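Local coordinates for chorismate mutase and shikimate 5-dehydrogenase fusion protein (PDB 3FBT) that probably reduces 3-dehydroshikimate to shikimate with NADPH in its dehydrogenase part, the piece of the longer chorismate mutase fusion present in this chain, at residues K111-F116 with S209-I214; C125-S130 with A136-L141; Y140-F145 with Y163-V168. All blocks are in the same frame, centred on the assembly; numbering follows the deposited sequence.

Interaction 1 of 3, residues K111-F116 with S209-I214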
loop_
_atom_site.group_PDB
_atom_site.type_symbol
_atom_site.label_atom_id
_atom_site.label_comp_id
_atom_site.label_asym_id
_atom_site.label_seq_id
_atom_site.Cartn_x
_atom_site.Cartn_y
_atom_site.Cartn_z
ATOM N N LYS A 111 6.146 28.970 -1.151
ATOM C CA LYS A 111 7.377 28.770 -0.398
ATOM C C LYS A 111 8.571 29.072 -1.276
ATOM O O LYS A 111 9.648 29.522 -0.797
ATOM C CB LYS A 111 7.497 27.363 0.214
ATOM C CG LYS A 111 6.399 26.990 1.222
ATOM C CD LYS A 111 6.667 27.350 2.673
ATOM C CE LYS A 111 5.318 27.254 3.509
ATOM N NZ LYS A 111 5.390 27.607 4.985
ATOM N N MET A 112 8.411 28.773 -2.567
ATOM C CA MET A 112 9.463 28.979 -3.535
ATOM C C MET A 112 9.798 30.506 -3.744
ATOM O O MET A 112 10.973 30.903 -3.798
ATOM C CB MET A 112 9.081 28.296 -4.833
ATOM C CG MET A 112 10.180 28.311 -5.889
ATOM S SD MET A 112 9.615 27.918 -7.603
ATOM C CE MET A 112 8.028 28.543 -7.720
ATOM N N LEU A 113 8.762 31.323 -3.886
ATOM C CA LEU A 113 8.902 32.779 -4.013
ATOM C C LEU A 113 9.584 33.295 -2.712
ATOM O O LEU A 113 10.598 33.932 -2.801
ATOM C CB LEU A 113 7.544 33.464 -4.236
ATOM C CG LEU A 113 6.812 33.004 -5.523
ATOM C CD1 LEU A 113 5.499 33.728 -5.808
ATOM C CD2 LEU A 113 7.720 33.062 -6.730
ATOM N N SER A 114 9.071 32.964 -1.525
ATOM C CA SER A 114 9.716 33.475 -0.297
ATOM C C SER A 114 11.153 33.111 -0.268
ATOM O O SER A 114 12.004 33.975 -0.059
ATOM C CB SER A 114 9.079 32.953 0.948
ATOM O OG SER A 114 7.694 33.078 0.790
ATOM N N LYS A 115 11.430 31.833 -0.494
ATOM C CA LYS A 115 12.760 31.332 -0.364
ATOM C C LYS A 115 13.733 32.004 -1.315
ATOM O O LYS A 115 14.834 32.335 -0.923
ATOM C CB LYS A 115 12.806 29.828 -0.550
ATOM C CG LYS A 115 14.217 29.222 -0.313
ATOM C CD LYS A 115 14.450 29.109 1.191
ATOM C CE LYS A 115 15.739 28.378 1.509
ATOM N NZ LYS A 115 15.675 27.776 2.929
ATOM N N PHE A 116 13.372 32.234 -2.569
ATOM C CA PHE A 116 14.275 33.047 -3.362
ATOM C C PHE A 116 13.911 34.537 -3.352
ATOM O O PHE A 116 14.318 35.293 -4.221
ATOM C CB PHE A 116 14.388 32.441 -4.742
ATOM C CG PHE A 116 14.797 30.976 -4.700
ATOM C CD1 PHE A 116 16.116 30.600 -4.851
ATOM C CD2 PHE A 116 13.858 29.986 -4.435
ATOM C CE1 PHE A 116 16.490 29.258 -4.768
ATOM C CE2 PHE A 116 14.213 28.685 -4.348
ATOM C CZ PHE A 116 15.536 28.307 -4.523
ATOM N N SER A 209 12.508 39.148 -12.691
ATOM C CA SER A 209 12.588 37.757 -12.183
ATOM C C SER A 209 11.959 36.712 -13.140
ATOM O O SER A 209 10.864 36.920 -13.649
ATOM C CB SER A 209 11.860 37.682 -10.886
ATOM O OG SER A 209 12.618 38.317 -9.919
ATOM N N ALA A 210 12.656 35.601 -13.372
ATOM C CA ALA A 210 12.158 34.555 -14.173
ATOM C C ALA A 210 11.936 33.382 -13.226
ATOM O O ALA A 210 12.908 33.000 -12.596
ATOM C CB ALA A 210 13.210 34.172 -15.198
ATOM N N VAL A 211 10.710 32.821 -13.142
ATOM C CA VAL A 211 10.382 31.598 -12.352
ATOM C C VAL A 211 9.911 30.462 -13.318
ATOM O O VAL A 211 8.883 30.606 -13.989
ATOM C CB VAL A 211 9.229 31.851 -11.289
ATOM C CG1 VAL A 211 8.962 30.584 -10.318
ATOM C CG2 VAL A 211 9.487 33.077 -10.428
ATOM N N ASP A 212 10.643 29.367 -13.414
ATOM C CA ASP A 212 10.157 28.190 -14.135
ATOM C C ASP A 212 9.677 27.114 -13.146
ATOM O O ASP A 212 10.377 26.772 -12.215
ATOM C CB ASP A 212 11.256 27.581 -14.979
ATOM C CG ASP A 212 10.696 26.770 -16.149
ATOM O OD1 ASP A 212 9.559 26.276 -16.014
ATOM O OD2 ASP A 212 11.365 26.677 -17.233
ATOM N N LEU A 213 8.493 26.564 -13.338
ATOM C CA LEU A 213 8.029 25.491 -12.433
ATOM C C LEU A 213 8.655 24.144 -12.786
ATOM O O LEU A 213 8.538 23.189 -12.029
ATOM C CB LEU A 213 6.509 25.343 -12.428
ATOM C CG LEU A 213 5.616 26.112 -11.496
ATOM C CD1 LEU A 213 5.868 27.616 -11.649
ATOM C CD2 LEU A 213 4.272 25.726 -11.965
ATOM N N ILE A 214 9.300 24.065 -13.939
ATOM C CA ILE A 214 10.183 22.967 -14.265
ATOM C C ILE A 214 11.448 22.935 -13.393
ATOM O O ILE A 214 12.083 23.993 -13.157
ATOM C CB ILE A 214 10.618 23.132 -15.698
ATOM C CG1 ILE A 214 9.349 23.115 -16.592
ATOM C CG2 ILE A 214 11.735 22.056 -16.061
ATOM C CD1 ILE A 214 9.596 23.616 -18.037
#

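Interaction 2 of 3, residues C125-S130 with A136-L141. With SO4 (sulfate ion), chain E.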
loop_
_atom_site.group_PDB
_atom_site.type_symbol
_atom_site.label_atom_id
_atom_site.label_comp_id
_atom_site.label_asym_id
_atom_site.label_seq_id
_atom_site.Cartn_x
_atom_site.Cartn_y
_atom_site.Cartn_z
ATOM N N CYS A 125 2.829 40.832 -12.994
ATOM C CA CYS A 125 3.134 39.401 -13.066
ATOM C C CYS A 125 2.586 38.737 -14.319
ATOM O O CYS A 125 1.383 38.872 -14.612
ATOM C CB CYS A 125 2.531 38.714 -11.869
ATOM S SG CYS A 125 3.244 39.332 -10.301
ATOM N N VAL A 126 3.474 38.021 -15.001
ATOM C CA VAL A 126 3.135 37.368 -16.234
ATOM C C VAL A 126 3.211 35.850 -16.174
ATOM O O VAL A 126 4.258 35.275 -15.954
ATOM C CB VAL A 126 4.019 37.929 -17.418
ATOM C CG1 VAL A 126 3.788 37.108 -18.663
ATOM C CG2 VAL A 126 3.605 39.394 -17.657
ATOM N N VAL A 127 2.103 35.197 -16.413
ATOM C CA VAL A 127 2.093 33.724 -16.413
ATOM C C VAL A 127 2.040 33.114 -17.804
ATOM O O VAL A 127 1.139 33.440 -18.622
ATOM C CB VAL A 127 0.877 33.183 -15.595
ATOM C CG1 VAL A 127 0.915 31.636 -15.496
ATOM C CG2 VAL A 127 0.791 33.810 -14.258
ATOM N N LEU A 128 2.960 32.186 -18.072
ATOM C CA LEU A 128 2.976 31.503 -19.349
ATOM C C LEU A 128 2.272 30.157 -19.308
ATOM O O LEU A 128 2.654 29.276 -18.517
ATOM C CB LEU A 128 4.395 31.278 -19.850
ATOM C CG LEU A 128 5.302 32.506 -19.703
ATOM C CD1 LEU A 128 6.698 32.067 -20.162
ATOM C CD2 LEU A 128 4.771 33.654 -20.451
ATOM N N GLY A 129 1.272 29.996 -20.176
ATOM C CA GLY A 129 0.373 28.834 -20.188
ATOM C C GLY A 129 -0.819 28.862 -19.231
ATOM O O GLY A 129 -0.827 29.534 -18.202
ATOM N N SER A 130 -1.836 28.079 -19.564
ATOM C CA SER A 130 -3.059 28.010 -18.770
ATOM C C SER A 130 -3.366 26.686 -18.116
ATOM O O SER A 130 -4.392 26.579 -17.459
ATOM C CB SER A 130 -4.235 28.321 -19.674
ATOM O OG SER A 130 -4.244 27.360 -20.706
ATOM N N ALA A 136 -3.315 27.278 -9.601
ATOM C CA ALA A 136 -2.871 27.582 -8.232
ATOM C C ALA A 136 -1.947 28.798 -8.213
ATOM O O ALA A 136 -2.021 29.580 -7.333
ATOM C CB ALA A 136 -2.184 26.378 -7.601
ATOM N N VAL A 137 -1.085 28.946 -9.187
ATOM C CA VAL A 137 -0.174 30.124 -9.305
ATOM C C VAL A 137 -1.016 31.439 -9.449
ATOM O O VAL A 137 -0.726 32.440 -8.796
ATOM C CB VAL A 137 0.738 29.897 -10.526
ATOM C CG1 VAL A 137 1.459 31.164 -11.038
ATOM C CG2 VAL A 137 1.717 28.797 -10.280
ATOM N N LEU A 138 -2.075 31.432 -10.276
ATOM C CA LEU A 138 -2.925 32.625 -10.493
ATOM C C LEU A 138 -3.715 32.969 -9.227
ATOM O O LEU A 138 -3.840 34.140 -8.870
ATOM C CB LEU A 138 -3.915 32.394 -11.652
ATOM C CG LEU A 138 -3.282 32.232 -13.044
ATOM C CD1 LEU A 138 -4.233 31.611 -14.092
ATOM C CD2 LEU A 138 -2.657 33.581 -13.575
ATOM N N GLN A 139 -4.232 31.972 -8.509
ATOM C CA GLN A 139 -4.875 32.281 -7.231
ATOM C C GLN A 139 -3.875 32.913 -6.261
ATOM O O GLN A 139 -4.201 33.896 -5.576
ATOM C CB GLN A 139 -5.493 31.048 -6.587
ATOM C CG GLN A 139 -6.268 31.393 -5.387
ATOM C CD GLN A 139 -7.483 32.181 -5.783
ATOM O OE1 GLN A 139 -8.051 31.958 -6.855
ATOM N NE2 GLN A 139 -7.890 33.128 -4.928
ATOM N N TYR A 140 -2.667 32.340 -6.182
ATOM C CA TYR A 140 -1.667 32.920 -5.294
ATOM C C TYR A 140 -1.309 34.386 -5.634
ATOM O O TYR A 140 -1.310 35.215 -4.728
ATOM C CB TYR A 140 -0.417 32.077 -5.286
ATOM C CG TYR A 140 0.628 32.542 -4.315
ATOM C CD1 TYR A 140 0.648 32.076 -2.970
ATOM C CD2 TYR A 140 1.597 33.422 -4.716
ATOM C CE1 TYR A 140 1.612 32.528 -2.053
ATOM C CE2 TYR A 140 2.567 33.896 -3.809
ATOM C CZ TYR A 140 2.591 33.444 -2.511
ATOM O OH TYR A 140 3.607 33.916 -1.713
ATOM N N LEU A 141 -1.011 34.691 -6.909
ATOM C CA LEU A 141 -0.621 36.043 -7.327
ATOM C C LEU A 141 -1.670 37.091 -6.957
ATOM O O LEU A 141 -1.366 38.198 -6.481
ATOM C CB LEU A 141 -0.390 36.130 -8.825
ATOM C CG LEU A 141 0.647 35.231 -9.466
ATOM C CD1 LEU A 141 0.532 35.319 -11.002
ATOM C CD2 LEU A 141 2.061 35.562 -8.932
HETATM S S SO4 E . -1.842 27.318 -23.518
HETATM O O1 SO4 E . -0.924 28.125 -24.371
HETATM O O2 SO4 E . -2.177 26.251 -24.464
HETATM O O3 SO4 E . -1.158 26.697 -22.369
HETATM O O4 SO4 E . -2.992 28.022 -22.971
#

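Interaction 3 of 3, residues Y140-F145 with Y163-V168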
loop_
_atom_site.group_PDB
_atom_site.type_symbol
_atom_site.label_atom_id
_atom_site.label_comp_id
_atom_site.label_asym_id
_atom_site.label_seq_id
_atom_site.Cartn_x
_atom_site.Cartn_y
_atom_site.Cartn_z
ATOM N N TYR A 140 -2.667 32.340 -6.182
ATOM C CA TYR A 140 -1.667 32.920 -5.294
ATOM C C TYR A 140 -1.309 34.386 -5.634
ATOM O O TYR A 140 -1.310 35.215 -4.728
ATOM C CB TYR A 140 -0.417 32.077 -5.286
ATOM C CG TYR A 140 0.628 32.542 -4.315
ATOM C CD1 TYR A 140 0.648 32.076 -2.970
ATOM C CD2 TYR A 140 1.597 33.422 -4.716
ATOM C CE1 TYR A 140 1.612 32.528 -2.053
ATOM C CE2 TYR A 140 2.567 33.896 -3.809
ATOM C CZ TYR A 140 2.591 33.444 -2.511
ATOM O OH TYR A 140 3.607 33.916 -1.713
ATOM N N LEU A 141 -1.011 34.691 -6.909
ATOM C CA LEU A 141 -0.621 36.043 -7.327
ATOM C C LEU A 141 -1.670 37.091 -6.957
ATOM O O LEU A 141 -1.366 38.198 -6.481
ATOM C CB LEU A 141 -0.390 36.130 -8.825
ATOM C CG LEU A 141 0.647 35.231 -9.466
ATOM C CD1 LEU A 141 0.532 35.319 -11.002
ATOM C CD2 LEU A 141 2.061 35.562 -8.932
ATOM N N LYS A 142 -2.902 36.710 -7.148
ATOM C CA LYS A 142 -4.004 37.531 -6.851
ATOM C C LYS A 142 -4.204 37.647 -5.318
ATOM O O LYS A 142 -4.474 38.733 -4.811
ATOM C CB LYS A 142 -5.228 36.918 -7.496
ATOM C CG LYS A 142 -6.445 37.262 -6.738
ATOM C CD LYS A 142 -7.727 37.028 -7.573
ATOM C CE LYS A 142 -8.912 37.727 -6.914
ATOM N NZ LYS A 142 -9.249 37.021 -5.633
ATOM N N ASP A 143 -4.095 36.533 -4.592
ATOM C CA ASP A 143 -4.185 36.591 -3.151
ATOM C C ASP A 143 -3.123 37.510 -2.603
ATOM O O ASP A 143 -3.318 38.039 -1.542
ATOM C CB ASP A 143 -4.017 35.228 -2.480
ATOM C CG ASP A 143 -5.219 34.415 -2.595
ATOM O OD1 ASP A 143 -6.292 34.992 -2.902
ATOM O OD2 ASP A 143 -5.099 33.183 -2.391
ATOM N N ASN A 144 -1.987 37.631 -3.292
ATOM C CA ASN A 144 -0.897 38.480 -2.836
ATOM C C ASN A 144 -0.818 39.890 -3.459
ATOM O O ASN A 144 0.195 40.530 -3.373
ATOM C CB ASN A 144 0.438 37.792 -3.055
ATOM C CG ASN A 144 0.723 36.788 -2.012
ATOM O OD1 ASN A 144 1.680 36.936 -1.255
ATOM N ND2 ASN A 144 -0.092 35.732 -1.956
ATOM N N PHE A 145 -1.856 40.324 -4.138
ATOM C CA PHE A 145 -1.944 41.725 -4.599
ATOM C C PHE A 145 -0.892 42.128 -5.631
ATOM O O PHE A 145 -0.277 43.202 -5.502
ATOM C CB PHE A 145 -1.899 42.642 -3.354
ATOM C CG PHE A 145 -2.937 42.271 -2.308
ATOM C CD1 PHE A 145 -4.237 42.694 -2.418
ATOM C CD2 PHE A 145 -2.616 41.455 -1.225
ATOM C CE1 PHE A 145 -5.191 42.343 -1.444
ATOM C CE2 PHE A 145 -3.577 41.111 -0.271
ATOM C CZ PHE A 145 -4.856 41.557 -0.391
ATOM N N TYR A 163 -10.439 32.189 -17.861
ATOM C CA TYR A 163 -9.950 33.105 -16.821
ATOM C C TYR A 163 -10.391 34.557 -17.086
ATOM O O TYR A 163 -9.571 35.422 -17.384
ATOM C CB TYR A 163 -8.408 33.041 -16.684
ATOM C CG TYR A 163 -7.799 31.683 -16.429
ATOM C CD1 TYR A 163 -7.859 31.091 -15.166
ATOM C CD2 TYR A 163 -7.080 31.019 -17.427
ATOM C CE1 TYR A 163 -7.288 29.855 -14.912
ATOM C CE2 TYR A 163 -6.485 29.772 -17.188
ATOM C CZ TYR A 163 -6.585 29.199 -15.908
ATOM O OH TYR A 163 -5.987 27.970 -15.652
ATOM N N GLY A 164 -11.681 34.820 -16.903
ATOM C CA GLY A 164 -12.273 36.088 -17.310
ATOM C C GLY A 164 -11.774 37.307 -16.577
ATOM O O GLY A 164 -11.773 38.405 -17.130
ATOM N N GLU A 165 -11.351 37.121 -15.332
ATOM C CA GLU A 165 -10.934 38.229 -14.478
ATOM C C GLU A 165 -9.442 38.535 -14.592
ATOM O O GLU A 165 -8.913 39.393 -13.879
ATOM C CB GLU A 165 -11.245 37.884 -13.029
ATOM C CG GLU A 165 -10.905 36.460 -12.692
ATOM C CD GLU A 165 -10.946 36.217 -11.193
ATOM O OE1 GLU A 165 -10.321 37.014 -10.423
ATOM O OE2 GLU A 165 -11.597 35.219 -10.790
ATOM N N PHE A 166 -8.743 37.828 -15.472
ATOM C CA PHE A 166 -7.367 38.181 -15.708
ATOM C C PHE A 166 -7.231 38.740 -17.107
ATOM O O PHE A 166 -8.043 38.447 -17.952
ATOM C CB PHE A 166 -6.489 36.949 -15.515
ATOM C CG PHE A 166 -6.511 36.408 -14.098
ATOM C CD1 PHE A 166 -5.985 37.155 -13.028
ATOM C CD2 PHE A 166 -7.030 35.152 -13.828
ATOM C CE1 PHE A 166 -6.010 36.656 -11.712
ATOM C CE2 PHE A 166 -7.036 34.644 -12.493
ATOM C CZ PHE A 166 -6.542 35.390 -11.468
ATOM N N LYS A 167 -6.202 39.536 -17.354
ATOM C CA LYS A 167 -5.833 39.953 -18.707
ATOM C C LYS A 167 -5.168 38.821 -19.448
ATOM O O LYS A 167 -3.975 38.520 -19.182
ATOM C CB LYS A 167 -4.838 41.118 -18.647
ATOM C CG LYS A 167 -5.438 42.411 -18.059
ATOM C CD LYS A 167 -4.305 43.446 -17.751
ATOM C CE LYS A 167 -4.796 44.912 -17.788
ATOM N NZ LYS A 167 -5.412 45.271 -16.478
ATOM N N VAL A 168 -5.908 38.199 -20.377
ATOM C CA VAL A 168 -5.391 37.123 -21.251
ATOM C C VAL A 168 -4.839 37.629 -22.610
ATOM O O VAL A 168 -5.485 38.434 -23.311
ATOM C CB VAL A 168 -6.520 36.043 -21.522
ATOM C CG1 VAL A 168 -6.076 35.030 -22.566
ATOM C CG2 VAL A 168 -6.875 35.349 -20.244
#

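Interaction 1 of 3, residues K111-F116 with S209-I214
Met112 and Leu113 of helix 105-115 lie on Val211 of strand 209-212, at a helix-to-sheet interface in the core of the nucleotide-binding domain. Val211 points toward the helix and divides its two methyls between two neighbours in the helix. With CG1 anti to the backbone N (chi1 -174°), that branch lies beside the carbonyl carbon and faces Met112, while CG2 faces Leu113. Met112 and Val211 reach toward each other, tip to tip: Met112 CE stands 3.4 Å from Val211 CG1, tighter than two carbons usually come. Met112 SD is a little farther back, 3.9 Å from the same Val211 CG1. The methionine runs extended as far as its sulfur and then turns sharply, with chi3 only 33°, so the terminal methyl bends away from the line of the chain. Leu113 arrives differently, its side chain roughly at right angles to the valine, and Leu113 CD2 meets Val211 CG2 at 4.1 Å. All three side chains are buried, and hydrocarbon and thioether contacts alone join these segments. The strand belongs to the parallel sheet of a Rossmann-type domain, and Val211 also rests on Ile183 of the adjoining strand 181-184. Asp212 points away from helix 105-115 and touches Phe222 and Leu223 of helix 221-228. Its carboxylate shapes the strand's exit: Ile214 N donates to Asp212 OD1 (3.0 Å, 162° at the hydrogen), closing an Asx turn, with the donor well above the carboxylate plane. Asp212 OD1 also receives Asn184 ND2, and OD2 pairs with Thr220 OG1, which should limit rotation of the acid. Between the two ends of that turn sits Leu213, a predicted NADP(+)-binding residue whose side chain touches Ala133 and Met239.

Interaction 2 of 3, residues C125-S130 with A136-L141
Val127 points straight from strand 124-128 at helix 134-143, and its CG2 methyl fills the angle between two leucines one helical turn apart. Val127 CG2 is 3.5 Å from Leu138 CD2 and 3.6 Å from Leu141 CD1, with the valine set slantwise to both leucine side chains. Leu138 starts off to the flank of the helix, and it is the CD2 branch that swings back to the strand. Leu141 points at the strand, and both of its methyls reach it. Val137, the residue before Leu138, comes less close, its CG1 4.2 Å from Val127 CG2. Nearer the start of the strand, Leu141 forks over Cys125: Leu141 CD1 lies 4.0 Å from Cys125 CB, and CD2 lies 4.2 Å from Cys125 SG. The thiol stands beside its own backbone N (chi1 -62°), which turns it to that second branch. All five side chains are buried, and no hydrogen bond crosses between the segments; Leu138 and Leu141 also rest on Ile149 of the adjoining strand 148-153. Past the strand's end the chemistry turns polar. A sulfate ion, probably from the crystallisation liquor, takes Ser130 N onto O3 at 3.2 Å, nearly straight at 164°, and Ser130 OG onto O4 at 2.7 Å. Two atoms of one residue thus hold the anion by different oxygens, and Thr153 OG1 and Arg154 NH2 complete the grip from the end of strand 148-153. The ion probably marks a phosphate position of NADP(+), perhaps the 2'-phosphate of its adenosine. Strand and helix run antiparallel (173°, axes 10.1 Å apart), joined by the predicted NADP(+)-binding loop Gly129-Ala133: the opening beta-alpha pair of a Rossmann fold, with its glycine-rich turn.

Interaction 3 of 3, residues Y140-F145 with Y163-V168
Lys142, near the end of helix 134-143, meets Phe166 with its root and Glu165 with its outer chain, and the two halves differ in character. The better-covered half is apolar. Lys142 CB comes to the rim of the Phe166 ring, near the ring plane, 4.3 Å from CE1. The phenyl group also touches Leu138 of the same helix and Ile149 of strand 148-153. Glu165 CG lies 4.2 Å above one ring face, displaced toward the rim, so the glutamate's aliphatic part covers some of the aromatic ring. Outward, the contact slackens into solvent. There Lys142 and Glu165 cross at about a right angle, with Lys142 CE 3.8 Å from Glu165 OE1. The lysine is extended up to CE and bends only at its last torsion (chi4 -69°), and NZ ends 4.9 Å from Glu165 OE1. The opposite charges probably attract at that range, but they form no salt bridge. Glu165 and Phe166 are presented by a type I turn from Tyr163 to Phe166, closed by Phe166 N on Tyr163 O at 3.2 Å. The helix end is held by hydrogen bonds. Tyr140 O takes two donors from Asn144, the backbone N and the side-chain ND2; the latter bond measures 3.1 Å and is clearly bent, at 141°. The same ND2 hangs over the centre of the Tyr140 ring, 3.5 Å above its plane, and thus touches both the carbonyl oxygen and the ring face of one tyrosine. Phe145 then takes a positive phi, its N reaching Lys142 O at 3.1 Å, while Ala146 N bonds to Leu141 O. Those two bonds define a Schellman motif, which ends the helix just before the chain enters strand 148-153 of the Rossmann-type domain.

In the fold
All three contacts bear on one parallel sheet. Interactions 2 and 3 are the closer pair, with centres about 7 Å apart; both use helix 134-143 and share Tyr140 and Leu141. Leu138 links them, its CD1 lying 3.6 Å from Tyr163 CE1, and Ser130 O and Tyr163 OH, 2.8 Å apart, probably form a hydrogen bond at the residue that also binds the sulfate. Interaction 1 lies about 12 Å from interaction 2, centre to centre, and joins it through Leu113 CD1, 3.6 Å from Tyr140 CE2. Interactions 1 and 2 hold predicted NADP(+)-binding residues, Leu213 in one, Gly129 and Ser130 in the other, whereas interaction 3 is farther out, at the surface.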